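Local structure of acyl-CoA dehydrogenase domain protein Tcur3483 (Thermomonospora curvata, 6WY9) at residues 277-282 against 364-369; 270-275 against 345-350; 49-54 against 358-363. The protein binds flavin adenine dinucleotide and, as a member of the acyl-CoA dehydrogenase family, probably oxidises CH-CH groups of its substrates. One frame throughout, in Å; residues are numbered along the deposited sequence.

Interaction 1: 277-282 against 364-369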
loop_
_atom_site.group_PDB
_atom_site.type_symbol
_atom_site.label_atom_id
_atom_site.label_comp_id
_atom_site.label_asym_id
_atom_site.label_seq_id
_atom_site.Cartn_x
_atom_site.Cartn_y
_atom_site.Cartn_z
ATOM N N GLU A 277 -14.817 -13.842 10.414
ATOM C CA GLU A 277 -15.221 -15.234 10.552
ATOM C C GLU A 277 -16.550 -15.512 9.868
ATOM O O GLU A 277 -16.730 -16.580 9.263
ATOM C CB GLU A 277 -15.342 -15.616 12.019
ATOM C CG GLU A 277 -14.053 -15.637 12.765
ATOM C CD GLU A 277 -14.303 -15.993 14.215
ATOM O OE1 GLU A 277 -15.189 -15.383 14.862
ATOM O OE2 GLU A 277 -13.655 -16.935 14.683
ATOM N N ASP A 278 -17.524 -14.612 10.027
ATOM C CA ASP A 278 -18.823 -14.856 9.422
ATOM C C ASP A 278 -18.715 -14.865 7.905
ATOM O O ASP A 278 -19.402 -15.645 7.227
ATOM C CB ASP A 278 -19.819 -13.793 9.861
ATOM C CG ASP A 278 -20.150 -13.866 11.336
ATOM O OD1 ASP A 278 -19.968 -14.922 11.995
ATOM O OD2 ASP A 278 -20.604 -12.815 11.829
ATOM N N VAL A 279 -17.870 -13.989 7.350
ATOM C CA VAL A 279 -17.681 -13.965 5.907
ATOM C C VAL A 279 -17.020 -15.256 5.429
ATOM O O VAL A 279 -17.422 -15.810 4.395
ATOM C CB VAL A 279 -16.896 -12.715 5.467
ATOM C CG1 VAL A 279 -16.552 -12.837 3.967
ATOM C CG2 VAL A 279 -17.783 -11.444 5.696
ATOM N N VAL A 280 -16.006 -15.763 6.157
ATOM C CA VAL A 280 -15.432 -17.071 5.813
ATOM C C VAL A 280 -16.530 -18.128 5.698
ATOM O O VAL A 280 -16.586 -18.882 4.718
ATOM C CB VAL A 280 -14.347 -17.501 6.828
ATOM C CG1 VAL A 280 -13.823 -18.941 6.511
ATOM C CG2 VAL A 280 -13.169 -16.548 6.777
ATOM N N ALA A 281 -17.405 -18.217 6.710
ATOM C CA ALA A 281 -18.462 -19.237 6.702
ATOM C C ALA A 281 -19.416 -19.037 5.526
ATOM O O ALA A 281 -19.813 -20.003 4.854
ATOM C CB ALA A 281 -19.256 -19.203 8.024
ATOM N N TRP A 282 -19.814 -17.782 5.286
ATOM C CA TRP A 282 -20.702 -17.456 4.174
ATOM C C TRP A 282 -20.095 -17.856 2.832
ATOM O O TRP A 282 -20.776 -18.460 1.987
ATOM C CB TRP A 282 -21.001 -15.955 4.211
ATOM C CG TRP A 282 -21.763 -15.378 3.042
ATOM C CD1 TRP A 282 -23.136 -15.265 2.906
ATOM C CD2 TRP A 282 -21.194 -14.797 1.877
ATOM N NE1 TRP A 282 -23.425 -14.651 1.710
ATOM C CE2 TRP A 282 -22.253 -14.346 1.068
ATOM C CE3 TRP A 282 -19.879 -14.629 1.425
ATOM C CZ2 TRP A 282 -22.039 -13.714 -0.175
ATOM C CZ3 TRP A 282 -19.665 -14.009 0.208
ATOM C CH2 TRP A 282 -20.740 -13.559 -0.582
ATOM N N ALA A 364 -29.401 -8.185 1.582
ATOM C CA ALA A 364 -28.250 -7.809 2.402
ATOM C C ALA A 364 -27.656 -9.062 3.031
ATOM O O ALA A 364 -28.378 -9.994 3.374
ATOM C CB ALA A 364 -28.657 -6.809 3.502
ATOM N N VAL A 365 -26.347 -9.092 3.190
ATOM C CA VAL A 365 -25.683 -10.248 3.796
ATOM C C VAL A 365 -25.228 -9.846 5.188
ATOM O O VAL A 365 -24.714 -8.735 5.387
ATOM C CB VAL A 365 -24.499 -10.750 2.943
ATOM C CG1 VAL A 365 -25.013 -11.528 1.744
ATOM C CG2 VAL A 365 -23.749 -9.576 2.420
ATOM N N LEU A 366 -25.429 -10.743 6.152
ATOM C CA LEU A 366 -25.055 -10.452 7.526
ATOM C C LEU A 366 -25.722 -9.151 7.961
ATOM O O LEU A 366 -25.105 -8.285 8.588
ATOM C CB LEU A 366 -23.523 -10.394 7.668
ATOM C CG LEU A 366 -22.807 -11.716 7.305
ATOM C CD1 LEU A 366 -21.256 -11.556 7.202
ATOM C CD2 LEU A 366 -23.183 -12.831 8.307
ATOM N N ALA A 367 -27.002 -9.003 7.582
ATOM C CA ALA A 367 -27.835 -7.846 7.903
ATOM C C ALA A 367 -27.230 -6.520 7.415
ATOM O O ALA A 367 -27.559 -5.469 7.954
ATOM C CB ALA A 367 -28.129 -7.765 9.412
ATOM N N GLY A 368 -26.353 -6.538 6.404
ATOM C CA GLY A 368 -25.734 -5.316 5.901
ATOM C C GLY A 368 -24.688 -4.705 6.812
ATOM O O GLY A 368 -24.301 -3.550 6.597
ATOM N N GLN A 369 -24.215 -5.445 7.825
ATOM C CA GLN A 369 -23.338 -4.853 8.841
ATOM C C GLN A 369 -22.031 -4.345 8.246
ATOM O O GLN A 369 -21.495 -3.317 8.681
ATOM C CB GLN A 369 -23.030 -5.888 9.931
ATOM C CG GLN A 369 -24.207 -6.200 10.798
ATOM C CD GLN A 369 -23.819 -7.260 11.811
ATOM O OE1 GLN A 369 -23.290 -6.951 12.881
ATOM N NE2 GLN A 369 -24.026 -8.513 11.452
#

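Interaction 2: 270-275 against 345-350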
loop_
_atom_site.group_PDB
_atom_site.type_symbol
_atom_site.label_atom_id
_atom_site.label_comp_id
_atom_site.label_asym_id
_atom_site.label_seq_id
_atom_site.Cartn_x
_atom_site.Cartn_y
_atom_site.Cartn_z
ATOM N N GLY A 270 -12.379 -6.421 17.844
ATOM C CA GLY A 270 -13.027 -7.686 18.137
ATOM C C GLY A 270 -14.216 -7.930 17.227
ATOM O O GLY A 270 -14.401 -9.030 16.702
ATOM N N ARG A 271 -15.003 -6.882 16.982
ATOM C CA ARG A 271 -16.169 -7.010 16.116
ATOM C C ARG A 271 -15.773 -7.322 14.669
ATOM O O ARG A 271 -16.424 -8.131 13.995
ATOM C CB ARG A 271 -16.993 -5.725 16.186
ATOM C CG ARG A 271 -18.228 -5.832 15.342
ATOM C CD ARG A 271 -19.301 -4.835 15.697
ATOM N NE ARG A 271 -20.443 -5.097 14.835
ATOM C CZ ARG A 271 -21.385 -4.221 14.527
ATOM N NH1 ARG A 271 -21.346 -2.997 15.027
ATOM N NH2 ARG A 271 -22.369 -4.585 13.717
ATOM N N MET A 272 -14.724 -6.683 14.159
ATOM C CA MET A 272 -14.288 -6.996 12.796
ATOM C C MET A 272 -13.740 -8.420 12.669
ATOM O O MET A 272 -13.836 -9.045 11.593
ATOM C CB MET A 272 -13.216 -5.995 12.326
ATOM C CG MET A 272 -13.741 -4.565 12.228
ATOM S SD MET A 272 -15.220 -4.441 11.216
ATOM C CE MET A 272 -14.766 -5.290 9.681
ATOM N N ILE A 273 -13.132 -8.940 13.726
ATOM C CA ILE A 273 -12.694 -10.337 13.697
ATOM C C ILE A 273 -13.900 -11.263 13.552
ATOM O O ILE A 273 -13.908 -12.194 12.725
ATOM C CB ILE A 273 -11.874 -10.661 14.961
ATOM C CG1 ILE A 273 -10.508 -9.966 14.890
ATOM C CG2 ILE A 273 -11.676 -12.191 15.121
ATOM C CD1 ILE A 273 -9.687 -10.053 16.199
ATOM N N ARG A 274 -14.952 -11.007 14.337
ATOM C CA ARG A 274 -16.174 -11.816 14.226
ATOM C C ARG A 274 -16.784 -11.749 12.819
ATOM O O ARG A 274 -17.258 -12.765 12.281
ATOM C CB ARG A 274 -17.212 -11.370 15.268
ATOM C CG ARG A 274 -16.798 -11.578 16.718
ATOM C CD ARG A 274 -16.322 -13.002 16.975
ATOM N NE ARG A 274 -16.406 -13.409 18.379
ATOM C CZ ARG A 274 -17.487 -13.946 18.947
ATOM N NH1 ARG A 274 -18.602 -14.136 18.250
ATOM N NH2 ARG A 274 -17.457 -14.291 20.223
ATOM N N LEU A 275 -16.854 -10.551 12.249
ATOM C CA LEU A 275 -17.403 -10.396 10.916
ATOM C C LEU A 275 -16.540 -11.111 9.869
ATOM O O LEU A 275 -17.075 -11.709 8.939
ATOM C CB LEU A 275 -17.544 -8.903 10.591
ATOM C CG LEU A 275 -18.757 -8.307 11.332
ATOM C CD1 LEU A 275 -18.799 -6.751 11.300
ATOM C CD2 LEU A 275 -20.107 -8.912 10.823
ATOM N N ARG A 345 -12.967 -2.829 3.572
ATOM C CA ARG A 345 -12.887 -2.782 2.109
ATOM C C ARG A 345 -12.820 -4.181 1.546
ATOM O O ARG A 345 -13.497 -4.514 0.572
ATOM C CB ARG A 345 -11.630 -2.029 1.636
ATOM C CG ARG A 345 -11.658 -0.501 1.802
ATOM C CD ARG A 345 -10.264 0.088 1.455
ATOM N NE ARG A 345 -9.851 -0.199 0.066
ATOM C CZ ARG A 345 -9.064 0.619 -0.620
ATOM N NH1 ARG A 345 -8.645 1.746 -0.061
ATOM N NH2 ARG A 345 -8.685 0.329 -1.844
ATOM N N THR A 346 -11.986 -5.015 2.168
ATOM C CA THR A 346 -11.658 -6.317 1.614
ATOM C C THR A 346 -12.846 -7.271 1.710
ATOM O O THR A 346 -13.169 -7.950 0.739
ATOM C CB THR A 346 -10.431 -6.888 2.337
ATOM O OG1 THR A 346 -9.327 -5.987 2.203
ATOM C CG2 THR A 346 -10.054 -8.249 1.733
ATOM N N LEU A 347 -13.518 -7.315 2.874
ATOM C CA LEU A 347 -14.691 -8.168 3.048
ATOM C C LEU A 347 -15.839 -7.727 2.151
ATOM O O LEU A 347 -16.594 -8.582 1.663
ATOM C CB LEU A 347 -15.186 -8.204 4.516
ATOM C CG LEU A 347 -14.222 -8.834 5.553
ATOM C CD1 LEU A 347 -14.824 -8.767 6.996
ATOM C CD2 LEU A 347 -13.780 -10.326 5.195
ATOM N N THR A 348 -16.002 -6.415 1.939
ATOM C CA THR A 348 -17.003 -5.941 0.997
ATOM C C THR A 348 -16.756 -6.531 -0.403
ATOM O O THR A 348 -17.695 -6.974 -1.083
ATOM C CB THR A 348 -17.001 -4.390 0.958
ATOM O OG1 THR A 348 -17.493 -3.880 2.204
ATOM C CG2 THR A 348 -17.933 -3.872 -0.158
ATOM N N GLY A 349 -15.509 -6.488 -0.872
ATOM C CA GLY A 349 -15.199 -7.112 -2.154
ATOM C C GLY A 349 -15.580 -8.586 -2.183
ATOM O O GLY A 349 -16.180 -9.064 -3.151
ATOM N N ILE A 350 -15.266 -9.320 -1.108
ATOM C CA ILE A 350 -15.570 -10.758 -1.080
ATOM C C ILE A 350 -17.066 -11.003 -1.155
ATOM O O ILE A 350 -17.521 -12.017 -1.713
ATOM C CB ILE A 350 -14.957 -11.408 0.180
ATOM C CG1 ILE A 350 -13.407 -11.370 0.055
ATOM C CG2 ILE A 350 -15.544 -12.848 0.379
ATOM C CD1 ILE A 350 -12.641 -11.755 1.431
#

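Interaction 3: 49-54 against 358-363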
loop_
_atom_site.group_PDB
_atom_site.type_symbol
_atom_site.label_atom_id
_atom_site.label_comp_id
_atom_site.label_asym_id
_atom_site.label_seq_id
_atom_site.Cartn_x
_atom_site.Cartn_y
_atom_site.Cartn_z
ATOM N N ARG A 49 -31.476 -5.042 17.582
ATOM C CA ARG A 49 -30.081 -4.998 18.010
ATOM C C ARG A 49 -29.224 -4.193 17.033
ATOM O O ARG A 49 -28.491 -3.281 17.438
ATOM C CB ARG A 49 -29.534 -6.420 18.168
ATOM C CG ARG A 49 -29.493 -7.242 16.873
ATOM C CD ARG A 49 -28.348 -8.257 16.852
ATOM N NE ARG A 49 -27.975 -8.575 15.480
ATOM C CZ ARG A 49 -27.180 -7.812 14.732
ATOM N NH1 ARG A 49 -26.662 -6.693 15.233
ATOM N NH2 ARG A 49 -26.906 -8.167 13.482
ATOM N N ARG A 50 -29.292 -4.529 15.740
ATOM C CA ARG A 50 -28.552 -3.798 14.717
ATOM C C ARG A 50 -29.087 -2.380 14.517
ATOM O O ARG A 50 -28.419 -1.568 13.868
ATOM C CB ARG A 50 -28.583 -4.584 13.392
ATOM C CG ARG A 50 -27.436 -4.270 12.434
ATOM C CD ARG A 50 -27.870 -4.228 10.955
ATOM N NE ARG A 50 -29.091 -3.450 10.759
ATOM C CZ ARG A 50 -29.201 -2.140 10.985
ATOM N NH1 ARG A 50 -28.164 -1.445 11.434
ATOM N NH2 ARG A 50 -30.357 -1.519 10.774
ATOM N N ARG A 51 -30.268 -2.066 15.060
ATOM C CA ARG A 51 -30.818 -0.713 15.022
ATOM C C ARG A 51 -30.302 0.161 16.167
ATOM O O ARG A 51 -29.949 1.325 15.938
ATOM C CB ARG A 51 -32.350 -0.769 15.045
ATOM C CG ARG A 51 -32.991 -0.985 13.678
ATOM C CD ARG A 51 -33.461 0.337 13.076
ATOM N NE ARG A 51 -34.873 0.628 13.344
ATOM C CZ ARG A 51 -35.320 1.427 14.313
ATOM N NH1 ARG A 51 -36.624 1.620 14.459
ATOM N NH2 ARG A 51 -34.476 2.035 15.136
ATOM N N VAL A 52 -30.253 -0.366 17.395
ATOM C CA VAL A 52 -29.682 0.398 18.505
ATOM C C VAL A 52 -28.158 0.421 18.422
ATOM O O VAL A 52 -27.522 1.361 18.919
ATOM C CB VAL A 52 -30.150 -0.161 19.863
ATOM C CG1 VAL A 52 -31.579 0.266 20.163
ATOM C CG2 VAL A 52 -30.039 -1.661 19.874
ATOM N N GLY A 53 -27.552 -0.601 17.808
ATOM C CA GLY A 53 -26.111 -0.600 17.616
ATOM C C GLY A 53 -25.641 0.420 16.597
ATOM O O GLY A 53 -24.537 0.958 16.720
ATOM N N GLU A 54 -26.467 0.704 15.580
ATOM C CA GLU A 54 -26.101 1.690 14.561
ATOM C C GLU A 54 -26.213 3.115 15.096
ATOM O O GLU A 54 -25.391 3.978 14.762
ATOM C CB GLU A 54 -26.982 1.523 13.319
ATOM C CG GLU A 54 -28.447 1.881 13.530
ATOM C CD GLU A 54 -29.248 1.880 12.239
ATOM O OE1 GLU A 54 -28.644 1.989 11.146
ATOM O OE2 GLU A 54 -30.489 1.771 12.320
ATOM N N ARG A 358 -27.555 -2.084 1.578
ATOM C CA ARG A 358 -27.680 -1.501 2.906
ATOM C C ARG A 358 -28.479 -2.418 3.853
ATOM O O ARG A 358 -29.289 -3.239 3.407
ATOM C CB ARG A 358 -28.360 -0.118 2.813
ATOM C CG ARG A 358 -27.416 1.016 2.269
ATOM C CD ARG A 358 -28.140 2.328 1.920
ATOM N NE ARG A 358 -27.129 3.293 1.509
ATOM C CZ ARG A 358 -26.613 4.228 2.309
ATOM N NH1 ARG A 358 -27.079 4.368 3.555
ATOM N NH2 ARG A 358 -25.665 5.052 1.850
ATOM N N PRO A 359 -28.262 -2.278 5.168
ATOM C CA PRO A 359 -29.082 -3.005 6.155
ATOM C C PRO A 359 -30.551 -2.805 5.860
ATOM O O PRO A 359 -30.980 -1.714 5.486
ATOM C CB PRO A 359 -28.698 -2.350 7.495
ATOM C CG PRO A 359 -27.270 -1.773 7.224
ATOM C CD PRO A 359 -27.347 -1.294 5.796
ATOM N N GLU A 360 -31.350 -3.843 6.062
ATOM C CA GLU A 360 -32.808 -3.727 5.917
ATOM C C GLU A 360 -33.254 -3.661 4.456
ATOM O O GLU A 360 -34.446 -3.428 4.201
ATOM C CB GLU A 360 -33.396 -2.488 6.623
ATOM C CG GLU A 360 -32.693 -2.032 7.909
ATOM C CD GLU A 360 -33.209 -2.740 9.138
ATOM O OE1 GLU A 360 -33.451 -3.963 9.039
ATOM O OE2 GLU A 360 -33.384 -2.078 10.190
ATOM N N SER A 361 -32.343 -3.752 3.505
ATOM C CA SER A 361 -32.833 -3.945 2.154
ATOM C C SER A 361 -32.678 -5.407 1.769
ATOM O O SER A 361 -31.766 -6.092 2.255
ATOM C CB SER A 361 -32.082 -3.081 1.128
ATOM O OG SER A 361 -32.577 -1.750 1.074
ATOM N N PRO A 362 -33.531 -5.874 0.861
ATOM C CA PRO A 362 -33.493 -7.289 0.469
ATOM C C PRO A 362 -32.181 -7.661 -0.188
ATOM O O PRO A 362 -31.663 -6.925 -1.030
ATOM C CB PRO A 362 -34.658 -7.426 -0.525
ATOM C CG PRO A 362 -35.498 -6.265 -0.334
ATOM C CD PRO A 362 -34.672 -5.150 0.282
ATOM N N GLY A 363 -31.680 -8.866 0.155
ATOM C CA GLY A 363 -30.411 -9.360 -0.324
ATOM C C GLY A 363 -29.216 -8.982 0.530
ATOM O O GLY A 363 -28.103 -9.440 0.246
#

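Interaction 1: 277-282 against 364-369
Val365 leans on the indole of Trp282, and Leu366 on Asp278 and Val279, where the C-terminal helical domain of the acyl-CoA dehydrogenase fold lays the loop entering helix 369-380 beside helix 263-286. Asp278 and Trp282 lie one turn apart on that helix and both point toward the loop, while Val279 meets it from the flank. Val365 comes first: one methyl does the touching, with CG1 3.5 Å from Trp282 NE1 and a little farther from CE2, at the five-membered ring rather than the far end of the benzo ring. Trp282 brings its ring there because CG stands anti to the backbone N (chi1 172°), extending the indole from the helix toward the loop. Both side chains also touch Leu351, which follows helix 326-350.

At Leu366 the backbone enters the left-handed region, and Leu366 is the residue most covered by the other segment. CD1 sits 3.8 Å from Val279 CG2, and the two side chains meet at about a right angle. Both leucine methyls also rest on Asp278 CB, so the aspartate contributes its methylene to this apolar patch; its side chain also lies near a bound glycerol, probably from the crystallisation liquor. Ala367 and Gly368 keep positive phi, and Gly368 N closes back onto Val365 O at 2.9 Å. Gly368 is the N-cap residue of helix 369-380. Gln369 opens that helix and folds its amide back over the turn. Leu366 O thus takes two donors, Gln369 N and Gln369 NE2, which arrive from opposite faces of its carbonyl plane; the side-chain bond is 3.1 Å from NE2 to Leu366 O, with the donor standing 48° out of that plane.

Interaction 2: 270-275 against 345-350
Leu347 points its side chain at helix 263-286 and ends against Leu275 and Met272. It is the residue of 345-350 that reaches across, and it does so from the last turns of helix 326-350. CG lies beside the backbone N and anti to the carbonyl carbon, and chi2 of 178° keeps the chain extended, so CD1 is carried out to the neighbouring helix. There it meets backbone rather than a side-chain tip: CD1 is 4.1 Å from Leu275 C and scarcely farther from the carbonyl oxygen of the same residue. The other methyl, CD2, packs beside Val279 one turn on, so the forked end of Leu347 spans successive turns of the opposite helix; Trp276 touches it as well.

Met272 reaches this place by curling. All three of its torsions lie near -60° (chi1 -64°), which folds the thioether back and brings CE in closer than the direction of its CB would suggest, to 4.4 Å from Leu347 CD1. Leu275 does the reverse: its CG is swung beside the backbone N, and the end of the side chain runs off toward Leu373 of helix 369-380, leaving its main chain to receive the leucine methyl.

The contact joins two long helices of the C-terminal helical bundle of the acyl-CoA dehydrogenase fold. Other faces of 345-350 are engaged elsewhere: Thr346 and Ile350 touch helix 292-321, while Arg345 hydrogen-bonds a polar side chain of a neighbouring subunit. Between the two segments themselves, methyls and main chain meet at 4 Å or more with no polar bond across, and the touching residues are all buried. The contact therefore depends on dispersion and the exclusion of water, and so on how closely the buried surfaces fit.

Interaction 3: 49-54 against 358-363
Arg50 turns one face of its guanidinium to Pro359 and one edge to Glu360. CB of the proline sits over the flat group, offset toward its rim, 3.5 Å from Arg50 NE, and the two side chains cross at about a right angle. The side chains of Arg50 and Glu360 run toward each other from opposite directions, and Glu360 OE2 lies near the guanidinium plane, 3.1 Å from Arg50 NH2, in a salt bridge whose hydrogen bond is weak. The carboxylate stands almost perpendicular to the guanidinium (88°), so a single oxygen serves the arginine. Pro359 and Glu360 are the central pair of a type II beta turn, Arg358 to Ser361, through which the C-terminal domain touches helix 47-55 of the N-terminal helical domain. Bends at chi2 and chi3 let Arg50 keep its other terminal nitrogen, NH1, within its own helix, 3.5 Å from Glu54 OE1 in a second salt bridge, its hydrogen bond again weak. Losing the guanidinium to a leucine here would probably leave Glu360 and Glu54 without the charge that lies between them. Arg50 NE, buried under the proline, has no polar partner. Arg51 adds its aliphatic part, with CG 3.7 Å from Glu360 OE2.

In the fold
Interaction 2 is the buried contact, interaction 1 lies at the surface, and interaction 3 is partly buried. Interactions 1 and 2 share helix 263-286 and lie side by side, their centres about 8 Å apart; Val279 belongs to both neighbourhoods, and a probable hydrogen bond from Arg271 to Gln369 ties them further. Interaction 3 takes the same inter-helix loop as interaction 1 but sets it against helix 47-55; Ala367 O packs against Arg50 CD and Pro359 CB, so two parts of the loop and the helix meet there. The chemistry changes accordingly: methyls and main chain in the buried helix-helix contact, aliphatic groups and an indole in interaction 1, and a salt bridge with a weak hydrogen bond where the N-terminal and C-terminal domains meet.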